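Local coordinates for protein glpG homolog (Haemophilus influenzae, PDB 2NR9), which probably cleaves type-1 transmembrane segments within the inner membrane as a rhomboid serine protease that uses a serine-histidine dyad, at residues A[20-23]-A[24-28]; A[62-65]-A[66-70]; A[177-180]-A[181-185]. The protein carries 2 engineered substitutions. All coordinates share one frame; numbering follows the deposited sequence.

Contact 1. Residues A[20-23]-A[24-28]; sequences VLIY and IAQQL. Engineered in segment 24-28: Ile24 (natural residue Leu). With PQE (3,6,12,15,18,21,24-heptaoxahexatriacontan-1-ol), chain F.
A first torsion of -171° swings the Tyr23 ring away from its own N-H, beside the carbonyl carbon, and Gln27 folds back on itself through a bend at its second torsion (chi2 -65°); together these rotations carry the Gln27 amide to the phenol ring one helical turn earlier. The amide nitrogen sits over one face of that ring, displaced toward the rim on the hydroxyl side, with NE2 of Gln27 3.3 Å from CZ of Tyr23. The two planes are inclined by 37°, so the amide leans over the ring instead of lying flat on it. CG of Gln27 also touches the carbonyl oxygen of Tyr23.

Gln26 takes a different course. Its chain runs extended past CG and crosses the tyrosine almost at a right angle, with OE1 of Gln26 3.5 Å from CA of Tyr23. The far end of this side chain is directed to the neighbouring loop, where NE2 donates to the carbonyl oxygen of His60.

All of this belongs to the last turns of helix 10-27, the first predicted transmembrane helix. Regular i to i+4 backbone bonds run along it, nearly straight at Ile24 N to Val20 O (2.9 Å), but the bond from Gln27 N to Tyr23 O is long and weak, at 3.2 Å. On another flank the engineered Ile24 lies alongside Val20, its CG1 4.1 Å from CG1 of Val20 and pointing the same way. Ile22 turns instead to Ile34 and Met38 of helix 31-38, while Tyr23 packs on Ile66 of helix 63-84. The bound polyether detergent passes beside the phenol, its C55 3.9 Å from OH of Tyr23, and Tyr23 forms part of that detergent's pocket.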
loop_
_atom_site.group_PDB
_atom_site.type_symbol
_atom_site.label_atom_id
_atom_site.label_comp_id
_atom_site.label_asym_id
_atom_site.label_seq_id
_atom_site.Cartn_x
_atom_site.Cartn_y
_atom_site.Cartn_z
ATOM N N VAL A 20 -11.110 6.234 5.477
ATOM C CA VAL A 20 -11.866 6.581 6.675
ATOM C C VAL A 20 -13.358 6.712 6.369
ATOM O O VAL A 20 -14.194 6.223 7.125
ATOM C CB VAL A 20 -11.373 7.908 7.315
ATOM C CG1 VAL A 20 -12.237 8.265 8.533
ATOM C CG2 VAL A 20 -9.912 7.806 7.708
ATOM N N LEU A 21 -13.686 7.363 5.254
ATOM C CA LEU A 21 -15.088 7.580 4.884
ATOM C C LEU A 21 -15.818 6.287 4.550
ATOM O O LEU A 21 -16.978 6.106 4.914
ATOM C CB LEU A 21 -15.201 8.570 3.732
ATOM C CG LEU A 21 -14.749 9.994 4.053
ATOM C CD1 LEU A 21 -14.876 10.882 2.821
ATOM C CD2 LEU A 21 -15.558 10.560 5.207
ATOM N N ILE A 22 -15.135 5.391 3.851
ATOM C CA ILE A 22 -15.716 4.115 3.503
ATOM C C ILE A 22 -15.883 3.225 4.744
ATOM O O ILE A 22 -16.923 2.588 4.917
ATOM C CB ILE A 22 -14.921 3.421 2.389
ATOM C CG1 ILE A 22 -15.061 4.221 1.082
ATOM C CG2 ILE A 22 -15.421 1.997 2.182
ATOM C CD1 ILE A 22 -14.085 3.815 0.009
ATOM N N TYR A 23 -14.915 3.271 5.656
ATOM C CA TYR A 23 -15.016 2.498 6.902
ATOM C C TYR A 23 -16.187 3.008 7.737
ATOM O O TYR A 23 -17.052 2.235 8.140
ATOM C CB TYR A 23 -13.718 2.571 7.708
ATOM C CG TYR A 23 -13.668 1.634 8.909
ATOM C CD1 TYR A 23 -13.511 0.265 8.733
ATOM C CD2 TYR A 23 -13.696 2.128 10.208
ATOM C CE1 TYR A 23 -13.424 -0.593 9.816
ATOM C CE2 TYR A 23 -13.607 1.274 11.307
ATOM C CZ TYR A 23 -13.472 -0.087 11.100
ATOM O OH TYR A 23 -13.382 -0.948 12.173
ATOM N N ILE A 24 -16.229 4.318 7.971
ATOM C CA ILE A 24 -17.337 4.907 8.713
ATOM C C ILE A 24 -18.656 4.450 8.100
ATOM O O ILE A 24 -19.565 4.039 8.812
ATOM C CB ILE A 24 -17.273 6.445 8.727
ATOM C CG1 ILE A 24 -16.010 6.922 9.449
ATOM C CG2 ILE A 24 -18.500 7.020 9.436
ATOM C CD1 ILE A 24 -16.012 6.638 10.951
ATOM N N ALA A 25 -18.743 4.498 6.773
ATOM C CA ALA A 25 -19.937 4.042 6.077
ATOM C C ALA A 25 -20.228 2.579 6.418
ATOM O O ALA A 25 -21.384 2.195 6.613
ATOM C CB ALA A 25 -19.782 4.223 4.569
ATOM N N GLN A 26 -19.178 1.766 6.501
ATOM C CA GLN A 26 -19.350 0.358 6.848
ATOM C C GLN A 26 -20.067 0.201 8.190
ATOM O O GLN A 26 -20.807 -0.760 8.396
ATOM C CB GLN A 26 -17.993 -0.367 6.904
ATOM C CG GLN A 26 -17.284 -0.486 5.566
ATOM C CD GLN A 26 -15.928 -1.159 5.679
ATOM O OE1 GLN A 26 -14.917 -0.608 5.248
ATOM N NE2 GLN A 26 -15.896 -2.340 6.289
ATOM N N GLN A 27 -19.886 1.182 9.076
ATOM C CA GLN A 27 -20.417 1.102 10.447
ATOM C C GLN A 27 -21.856 1.612 10.658
ATOM O O GLN A 27 -22.471 1.296 11.680
ATOM C CB GLN A 27 -19.472 1.812 11.432
ATOM C CG GLN A 27 -17.982 1.530 11.208
ATOM C CD GLN A 27 -17.602 0.073 11.436
ATOM O OE1 GLN A 27 -18.019 -0.546 12.413
ATOM N NE2 GLN A 27 -16.750 -0.454 10.566
ATOM N N LEU A 28 -22.389 2.409 9.729
ATOM C CA LEU A 28 -23.746 2.963 9.922
ATOM C C LEU A 28 -24.765 2.496 8.899
ATOM O O LEU A 28 -25.455 3.313 8.291
ATOM C CB LEU A 28 -23.743 4.494 9.918
ATOM C CG LEU A 28 -22.480 5.299 10.153
ATOM C CD1 LEU A 28 -22.013 5.858 8.798
ATOM C CD2 LEU A 28 -22.801 6.441 11.091
HETATM O O47 PQE F . -16.565 -0.067 16.428
HETATM C C68 PQE F . -15.846 -1.282 16.691
HETATM C C52 PQE F . -15.518 -1.980 15.372
HETATM O O70 PQE F . -14.773 -3.171 15.635
HETATM C C55 PQE F . -13.365 -2.960 15.519
HETATM C C58 PQE F . -12.616 -4.135 16.140
HETATM O O71 PQE F . -11.270 -3.753 16.422
HETATM C C61 PQE F . -11.005 -3.735 17.825
HETATM C C62 PQE F . -12.243 -3.253 18.574
HETATM C C63 PQE F . -11.879 -2.253 19.666
HETATM C C66 PQE F . -10.711 -1.368 19.244
HETATM C C67 PQE F . -11.200 -0.026 18.712
HETATM O O72 PQE F . -10.086 0.729 18.234
HETATM C C65 PQE F . -10.487 2.004 17.732
HETATM C C64 PQE F . -9.285 2.733 17.137
HETATM O O73 PQE F . -9.725 3.895 16.429
HETATM C C60 PQE F . -10.683 3.580 15.419
HETATM C C59 PQE F . -10.379 4.381 14.157
HETATM O O74 PQE F . -11.430 4.203 13.206
HETATM C C57 PQE F . -11.011 4.520 11.878
HETATM C C56 PQE F . -10.133 5.769 11.892
HETATM O O75 PQE F . -8.789 5.430 11.543
HETATM C C54 PQE F . -7.850 6.332 12.130
HETATM C C53 PQE F . -6.497 6.190 11.439
HETATM O O76 PQE F . -5.961 7.483 11.163
HETATM C C51 PQE F . -4.564 7.553 11.457
HETATM C C50 PQE F . -3.984 8.869 10.941
HETATM C C49 PQE F . -2.460 8.815 10.894
HETATM C C48 PQE F . -1.834 9.958 11.684
HETATM C C47 PQE F . -0.313 9.841 11.700
HETATM C C46 PQE F . 0.209 9.635 13.119
HETATM C C45 PQE F . 1.618 9.053 13.109
HETATM C C44 PQE F . 2.038 8.593 14.504
HETATM C C43 PQE F . 3.504 8.164 14.530
HETATM C C42 PQE F . 4.272 8.877 15.639
HETATM C C41 PQE F . 5.276 7.945 16.309
HETATM C C40 PQE F . 5.225 8.079 17.819
#

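Contact 2. Residues A[62-65]-A[66-70]; sequences SNLH and ILFNL. With PQE (3,6,12,15,18,21,24-heptaoxahexatriacontan-1-ol), chain F.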
loop_
_atom_site.group_PDB
_atom_site.type_symbol
_atom_site.label_atom_id
_atom_site.label_comp_id
_atom_site.label_asym_id
_atom_site.label_seq_id
_atom_site.Cartn_x
_atom_site.Cartn_y
_atom_site.Cartn_z
ATOM N N SER A 62 -11.494 -4.002 10.689
ATOM C CA SER A 62 -11.471 -3.692 12.115
ATOM C C SER A 62 -10.834 -2.332 12.376
ATOM O O SER A 62 -10.224 -1.737 11.479
ATOM C CB SER A 62 -10.740 -4.783 12.910
ATOM O OG SER A 62 -9.349 -4.771 12.642
ATOM N N ASN A 63 -10.990 -1.840 13.603
ATOM C CA ASN A 63 -10.432 -0.547 14.000
ATOM C C ASN A 63 -8.900 -0.545 14.010
ATOM O O ASN A 63 -8.273 0.465 13.697
ATOM C CB ASN A 63 -10.976 -0.117 15.372
ATOM C CG ASN A 63 -12.486 0.103 15.367
ATOM O OD1 ASN A 63 -13.129 0.117 16.420
ATOM N ND2 ASN A 63 -13.052 0.283 14.185
ATOM N N LEU A 64 -8.303 -1.671 14.397
ATOM C CA LEU A 64 -6.846 -1.803 14.398
ATOM C C LEU A 64 -6.347 -1.998 12.974
ATOM O O LEU A 64 -5.292 -1.483 12.586
ATOM C CB LEU A 64 -6.402 -2.980 15.275
ATOM C CG LEU A 64 -6.518 -2.801 16.789
ATOM C CD1 LEU A 64 -6.223 -4.107 17.519
ATOM C CD2 LEU A 64 -5.585 -1.696 17.266
ATOM N N HIS A 65 -7.106 -2.755 12.199
ATOM C CA HIS A 65 -6.758 -2.994 10.817
ATOM C C HIS A 65 -6.536 -1.657 10.109
ATOM O O HIS A 65 -5.433 -1.367 9.631
ATOM C CB HIS A 65 -7.863 -3.812 10.140
ATOM C CG HIS A 65 -7.537 -4.239 8.745
ATOM N ND1 HIS A 65 -8.488 -4.312 7.749
ATOM C CD2 HIS A 65 -6.354 -4.535 8.157
ATOM C CE1 HIS A 65 -7.912 -4.694 6.622
ATOM N NE2 HIS A 65 -6.616 -4.824 6.840
ATOM N N ILE A 66 -7.541 -0.789 10.171
ATOM C CA ILE A 66 -7.476 0.499 9.504
ATOM C C ILE A 66 -6.537 1.478 10.214
ATOM O O ILE A 66 -5.862 2.270 9.566
ATOM C CB ILE A 66 -8.890 1.116 9.320
ATOM C CG1 ILE A 66 -8.837 2.328 8.404
ATOM C CG2 ILE A 66 -9.514 1.462 10.662
ATOM C CD1 ILE A 66 -10.194 2.903 8.092
ATOM N N LEU A 67 -6.439 1.366 11.535
ATOM C CA LEU A 67 -5.571 2.255 12.310
ATOM C C LEU A 67 -4.095 2.055 11.964
ATOM O O LEU A 67 -3.349 3.022 11.797
ATOM C CB LEU A 67 -5.786 2.060 13.812
ATOM C CG LEU A 67 -4.934 2.969 14.701
ATOM C CD1 LEU A 67 -5.211 4.439 14.392
ATOM C CD2 LEU A 67 -5.173 2.670 16.176
ATOM N N PHE A 68 -3.663 0.801 11.914
ATOM C CA PHE A 68 -2.279 0.499 11.565
ATOM C C PHE A 68 -1.989 0.758 10.091
ATOM O O PHE A 68 -0.977 1.370 9.753
ATOM C CB PHE A 68 -1.900 -0.927 11.980
ATOM C CG PHE A 68 -1.558 -1.061 13.445
ATOM C CD1 PHE A 68 -2.529 -0.892 14.420
ATOM C CD2 PHE A 68 -0.264 -1.366 13.843
ATOM C CE1 PHE A 68 -2.214 -1.009 15.765
ATOM C CE2 PHE A 68 0.057 -1.492 15.186
ATOM C CZ PHE A 68 -0.920 -1.317 16.148
ATOM N N ASN A 69 -2.903 0.356 9.214
ATOM C CA ASN A 69 -2.715 0.614 7.785
ATOM C C ASN A 69 -2.570 2.098 7.457
ATOM O O ASN A 69 -1.599 2.503 6.815
ATOM C CB ASN A 69 -3.835 -0.007 6.955
ATOM C CG ASN A 69 -3.663 -1.494 6.773
ATOM O OD1 ASN A 69 -4.338 -2.109 5.953
ATOM N ND2 ASN A 69 -2.706 -2.070 7.485
ATOM N N LEU A 70 -3.531 2.907 7.901
ATOM C CA LEU A 70 -3.510 4.348 7.630
ATOM C C LEU A 70 -2.342 5.096 8.266
ATOM O O LEU A 70 -1.857 6.076 7.702
ATOM C CB LEU A 70 -4.843 5.012 7.998
ATOM C CG LEU A 70 -5.995 4.706 7.037
ATOM C CD1 LEU A 70 -7.135 5.697 7.220
ATOM C CD2 LEU A 70 -5.494 4.755 5.607
HETATM O O47 PQE F . -16.565 -0.067 16.428
HETATM C C68 PQE F . -15.846 -1.282 16.691
HETATM C C52 PQE F . -15.518 -1.980 15.372
HETATM O O70 PQE F . -14.773 -3.171 15.635
HETATM C C55 PQE F . -13.365 -2.960 15.519
HETATM C C58 PQE F . -12.616 -4.135 16.140
HETATM O O71 PQE F . -11.270 -3.753 16.422
HETATM C C61 PQE F . -11.005 -3.735 17.825
HETATM C C62 PQE F . -12.243 -3.253 18.574
HETATM C C63 PQE F . -11.879 -2.253 19.666
HETATM C C66 PQE F . -10.711 -1.368 19.244
HETATM C C67 PQE F . -11.200 -0.026 18.712
HETATM O O72 PQE F . -10.086 0.729 18.234
HETATM C C65 PQE F . -10.487 2.004 17.732
HETATM C C64 PQE F . -9.285 2.733 17.137
HETATM O O73 PQE F . -9.725 3.895 16.429
HETATM C C60 PQE F . -10.683 3.580 15.419
HETATM C C59 PQE F . -10.379 4.381 14.157
HETATM O O74 PQE F . -11.430 4.203 13.206
HETATM C C57 PQE F . -11.011 4.520 11.878
HETATM C C56 PQE F . -10.133 5.769 11.892
HETATM O O75 PQE F . -8.789 5.430 11.543
HETATM C C54 PQE F . -7.850 6.332 12.130
HETATM C C53 PQE F . -6.497 6.190 11.439
HETATM O O76 PQE F . -5.961 7.483 11.163
HETATM C C51 PQE F . -4.564 7.553 11.457
HETATM C C50 PQE F . -3.984 8.869 10.941
HETATM C C49 PQE F . -2.460 8.815 10.894
HETATM C C48 PQE F . -1.834 9.958 11.684
HETATM C C47 PQE F . -0.313 9.841 11.700
HETATM C C46 PQE F . 0.209 9.635 13.119
HETATM C C45 PQE F . 1.618 9.053 13.109
HETATM C C44 PQE F . 2.038 8.593 14.504
HETATM C C43 PQE F . 3.504 8.164 14.530
HETATM C C42 PQE F . 4.272 8.877 15.639
HETATM C C41 PQE F . 5.276 7.945 16.309
HETATM C C40 PQE F . 5.225 8.079 17.819
#
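Leu64 and Phe68 lie side by side along one flank of the helix and point the same way, CD2 of Leu64 reaching CE1 of Phe68 at 3.8 Å. The ring edge of Phe68 is also turned to the Leu64 carbonyl oxygen, the same oxygen that accepts the backbone N-H of Phe68.

His65 and Asn69 are slanted against each other, with imidazole and amide planes 64° apart. OD1 of Asn69 stays 3.7 Å from NE2 of His65. ND1 of His65 is hydrogen-bonded to Leu61 N, and OD1 of Asn69 weakly to NE2 of His60. Ile66 projects from a further side, CG2 resting against the carbonyl oxygens of both Ser62 and Asn63 and 3.6 Å from C57 of the detergent. That polyether curls round the helix start, where Asn63 N makes a weak bond to its O71 at 3.4 Å.

Ser62 turns its hydroxyl forward (chi1 70°), and OG accepts from His65 N at 3.0 Å. This is the N-cap of helix 63-84, the second predicted transmembrane helix, about two turns before Asn69, whose side chain comes within about 4 Å of the nucleophile Ser116 and about 6 Å of His169. His65 and Asn69 form the His-x-x-x-Asn pattern that, as in related rhomboids, probably helps build the oxyanion hole.

Contact 3. Residues A[177-180]-A[181-185]; sequences LIWG and FIDSK. With PQE (3,6,12,15,18,21,24-heptaoxahexatriacontan-1-ol), chain E; PA6 ((R)-2-(formyloxy)-3-(phosphonooxy)propyl pentanoate), chain D.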
loop_
_atom_site.group_PDB
_atom_site.type_symbol
_atom_site.label_atom_id
_atom_site.label_comp_id
_atom_site.label_asym_id
_atom_site.label_seq_id
_atom_site.Cartn_x
_atom_site.Cartn_y
_atom_site.Cartn_z
ATOM N N LEU A 177 10.197 -2.959 -3.775
ATOM C CA LEU A 177 11.637 -3.161 -3.911
ATOM C C LEU A 177 12.103 -3.062 -5.368
ATOM O O LEU A 177 13.101 -2.403 -5.662
ATOM C CB LEU A 177 12.061 -4.503 -3.303
ATOM C CG LEU A 177 11.924 -4.678 -1.785
ATOM C CD1 LEU A 177 12.246 -6.111 -1.381
ATOM C CD2 LEU A 177 12.817 -3.703 -1.041
ATOM N N ILE A 178 11.390 -3.726 -6.274
ATOM C CA ILE A 178 11.748 -3.690 -7.697
ATOM C C ILE A 178 11.563 -2.294 -8.291
ATOM O O ILE A 178 12.431 -1.802 -9.012
ATOM C CB ILE A 178 10.935 -4.714 -8.529
ATOM C CG1 ILE A 178 11.290 -6.144 -8.112
ATOM C CG2 ILE A 178 11.202 -4.530 -10.022
ATOM C CD1 ILE A 178 10.444 -7.223 -8.808
ATOM N N TRP A 179 10.446 -1.648 -7.964
ATOM C CA TRP A 179 10.163 -0.326 -8.502
ATOM C C TRP A 179 11.227 0.672 -8.047
ATOM O O TRP A 179 11.750 1.442 -8.848
ATOM C CB TRP A 179 8.780 0.154 -8.065
ATOM C CG TRP A 179 8.179 1.167 -8.992
ATOM C CD1 TRP A 179 8.811 2.242 -9.547
ATOM C CD2 TRP A 179 6.790 1.297 -9.338
ATOM N NE1 TRP A 179 7.922 2.983 -10.290
ATOM C CE2 TRP A 179 6.672 2.432 -10.166
ATOM C CE3 TRP A 179 5.642 0.542 -9.056
ATOM C CZ2 TRP A 179 5.452 2.825 -10.730
ATOM C CZ3 TRP A 179 4.431 0.936 -9.614
ATOM C CH2 TRP A 179 4.347 2.068 -10.442
ATOM N N GLY A 180 11.555 0.632 -6.758
ATOM C CA GLY A 180 12.554 1.527 -6.182
ATOM C C GLY A 180 13.948 1.320 -6.747
ATOM O O GLY A 180 14.712 2.272 -6.887
ATOM N N PHE A 181 14.296 0.066 -7.030
ATOM C CA PHE A 181 15.592 -0.256 -7.619
ATOM C C PHE A 181 15.668 0.352 -9.016
ATOM O O PHE A 181 16.680 0.945 -9.401
ATOM C CB PHE A 181 15.787 -1.773 -7.694
ATOM C CG PHE A 181 17.137 -2.189 -8.217
ATOM C CD1 PHE A 181 18.191 -2.416 -7.346
ATOM C CD2 PHE A 181 17.351 -2.349 -9.577
ATOM C CE1 PHE A 181 19.444 -2.794 -7.823
ATOM C CE2 PHE A 181 18.600 -2.722 -10.061
ATOM C CZ PHE A 181 19.649 -2.940 -9.178
ATOM N N ILE A 182 14.584 0.212 -9.766
ATOM C CA ILE A 182 14.510 0.770 -11.106
ATOM C C ILE A 182 14.631 2.298 -11.085
ATOM O O ILE A 182 15.426 2.870 -11.827
ATOM C CB ILE A 182 13.219 0.337 -11.817
ATOM C CG1 ILE A 182 13.253 -1.171 -12.082
ATOM C CG2 ILE A 182 13.045 1.105 -13.123
ATOM C CD1 ILE A 182 11.958 -1.735 -12.610
ATOM N N ASP A 183 13.866 2.951 -10.211
ATOM C CA ASP A 183 13.930 4.413 -10.076
ATOM C C ASP A 183 15.306 4.880 -9.620
ATOM O O ASP A 183 15.794 5.926 -10.052
ATOM C CB ASP A 183 12.862 4.916 -9.107
ATOM C CG ASP A 183 11.494 4.963 -9.729
ATOM O OD1 ASP A 183 11.409 4.877 -10.977
ATOM O OD2 ASP A 183 10.503 5.132 -8.983
ATOM N N SER A 184 15.895 4.141 -8.691
ATOM C CA SER A 184 17.227 4.455 -8.216
ATOM C C SER A 184 18.187 4.424 -9.404
ATOM O O SER A 184 18.990 5.340 -9.588
ATOM C CB SER A 184 17.663 3.452 -7.148
ATOM O OG SER A 184 18.986 3.714 -6.713
ATOM N N LYS A 185 18.057 3.392 -10.236
ATOM C CA LYS A 185 18.896 3.255 -11.424
ATOM C C LYS A 185 18.697 4.401 -12.406
ATOM O O LYS A 185 19.664 4.998 -12.877
ATOM C CB LYS A 185 18.639 1.927 -12.143
ATOM C CG LYS A 185 19.330 1.860 -13.499
ATOM C CD LYS A 185 19.020 0.590 -14.273
ATOM C CE LYS A 185 19.624 0.671 -15.680
ATOM N NZ LYS A 185 19.475 -0.608 -16.451
HETATM O O47 PQE E . 9.262 4.805 -12.707
HETATM C C68 PQE E . 8.752 3.709 -13.483
HETATM C C52 PQE E . 9.861 2.690 -13.730
HETATM O O70 PQE E . 9.296 1.398 -13.969
HETATM C C55 PQE E . 9.187 0.637 -12.768
HETATM C C58 PQE E . 8.677 -0.763 -13.089
HETATM O O71 PQE E . 7.541 -1.055 -12.275
HETATM C C61 PQE E . 7.851 -1.975 -11.225
HETATM C C62 PQE E . 7.036 -3.247 -11.418
HETATM C C63 PQE E . 7.258 -4.234 -10.281
HETATM C C66 PQE E . 6.242 -5.370 -10.351
HETATM C C67 PQE E . 6.884 -6.703 -9.997
HETATM O O72 PQE E . 6.464 -7.699 -10.927
HETATM C C65 PQE E . 5.466 -8.558 -10.377
HETATM C C64 PQE E . 5.867 -8.977 -8.966
HETATM O O73 PQE E . 4.880 -9.868 -8.445
HETATM C C60 PQE E . 5.284 -10.460 -7.209
HETATM C C59 PQE E . 4.358 -11.628 -6.886
HETATM O O74 PQE E . 5.043 -12.862 -7.092
HETATM C C57 PQE E . 5.898 -13.176 -5.995
HETATM C C56 PQE E . 5.283 -14.308 -5.184
HETATM O O75 PQE E . 4.989 -13.858 -3.863
HETATM C C54 PQE E . 3.982 -14.660 -3.252
HETATM C C53 PQE E . 4.483 -15.183 -1.910
HETATM O O76 PQE E . 3.436 -15.917 -1.276
HETATM C C51 PQE E . 3.901 -16.632 -0.135
HETATM C C50 PQE E . 2.785 -16.713 0.900
HETATM C C49 PQE E . 3.359 -16.752 2.311
HETATM C C48 PQE E . 2.754 -17.897 3.116
HETATM C C47 PQE E . 3.840 -18.742 3.776
HETATM C C46 PQE E . 3.293 -19.503 4.979
HETATM C C45 PQE E . 2.990 -20.955 4.623
HETATM C C44 PQE E . 1.834 -21.497 5.459
HETATM C C43 PQE E . 1.789 -23.021 5.414
HETATM C C42 PQE E . 0.983 -23.582 6.582
HETATM C C41 PQE E . 1.898 -24.064 7.703
HETATM C C40 PQE E . 1.543 -25.471 8.133
HETATM O O32 PA6 D . 14.158 -5.165 -18.015
HETATM C C31 PA6 D . 14.052 -4.521 -16.982
HETATM C C32 PA6 D . 14.828 -4.909 -15.746
HETATM C C33 PA6 D . 16.237 -4.332 -15.827
HETATM C C34 PA6 D . 16.463 -3.277 -14.750
HETATM C C35 PA6 D . 15.897 -3.724 -13.419
HETATM O O31 PA6 D . 13.163 -3.370 -16.950
HETATM C C3 PA6 D . 12.495 -2.943 -18.135
HETATM C C2 PA6 D . 11.533 -1.808 -17.799
HETATM O O21 PA6 D . 10.490 -2.297 -16.954
HETATM C C21 PA6 D . 10.806 -3.060 -15.756
HETATM O O22 PA6 D . 9.918 -3.611 -15.126
HETATM C C1 PA6 D . 12.283 -0.681 -17.093
HETATM O O11 PA6 D . 13.616 -0.593 -17.594
HETATM P P PA6 D . 14.712 0.331 -16.856
HETATM O O13 PA6 D . 15.455 -0.627 -15.955
HETATM O O14 PA6 D . 15.545 0.893 -17.983
HETATM O O12 PA6 D . 13.882 1.359 -16.124
#
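The terminal hydroxyl of a bound polyether detergent ties Trp179 to Asp183: its O47 donates to OD1 of Asp183 at 2.8 Å and weakly accepts from NE1 of Trp179 at 3.3 Å. The two side chains lie side by side and point the same way, one helical turn apart, with the carboxylate plane turned 62° from the indole. OD1 sits in the indole plane at its edge, while OD2 of Asp183 comes 3.4 Å from CD1 of Trp179. A chi1 of -155°, which places CG across from the backbone nitrogen, swings the indole into position for the detergent to run on across one of its faces, C55 lying 3.6 Å from CD1 of Trp179.

The other carboxylate oxygen is claimed within the protein: OD2 makes a salt bridge with Lys88 and accepts a hydrogen bond from Tyr125, an arrangement that would probably stabilise the charged form. Lys88 and Tyr125 belong to helices 86-108 and 116-131, so Asp183 of helix 166-191, the sixth predicted transmembrane helix, which also carries the active-site His169, joins three helices of the rhomboid bundle. The Trp179 indole packs on helix 86-108 as well, against Met91, Leu92 and Val95.

Ile178 and Ile182 lie side by side, pointing the same way, on the flank that meets the bound detergent and lipid, CG2 of Ile178 3.9 Å from CD1 of Ile182. Ile182 touches both ligands, its CD1 3.5 Å from detergent C58 and its CG2 3.1 Å from O12 of the lipid phosphate. At Gly180 the backbone carbonyl receives Ser184 N at 2.9 Å.

Each contact belongs to one predicted transmembrane helix or its end, and each meets a detergent. Contacts 1 and 2, on helices 10-27 and 63-84, share one detergent molecule and touch directly, with centres 13 Å apart: Val20 packs on Leu70. Contact 3, on helix 166-191, lies across the chain's centre, about 28 Å from contact 2 and 35 Å from contact 1 between centres. It is the buried one; the other two are partly buried. An amide over a ring marks contact 1, a serine cap contact 2, and a carboxylate paired with lysine contact 3. Contact 2 alone comes close to the nucleophile.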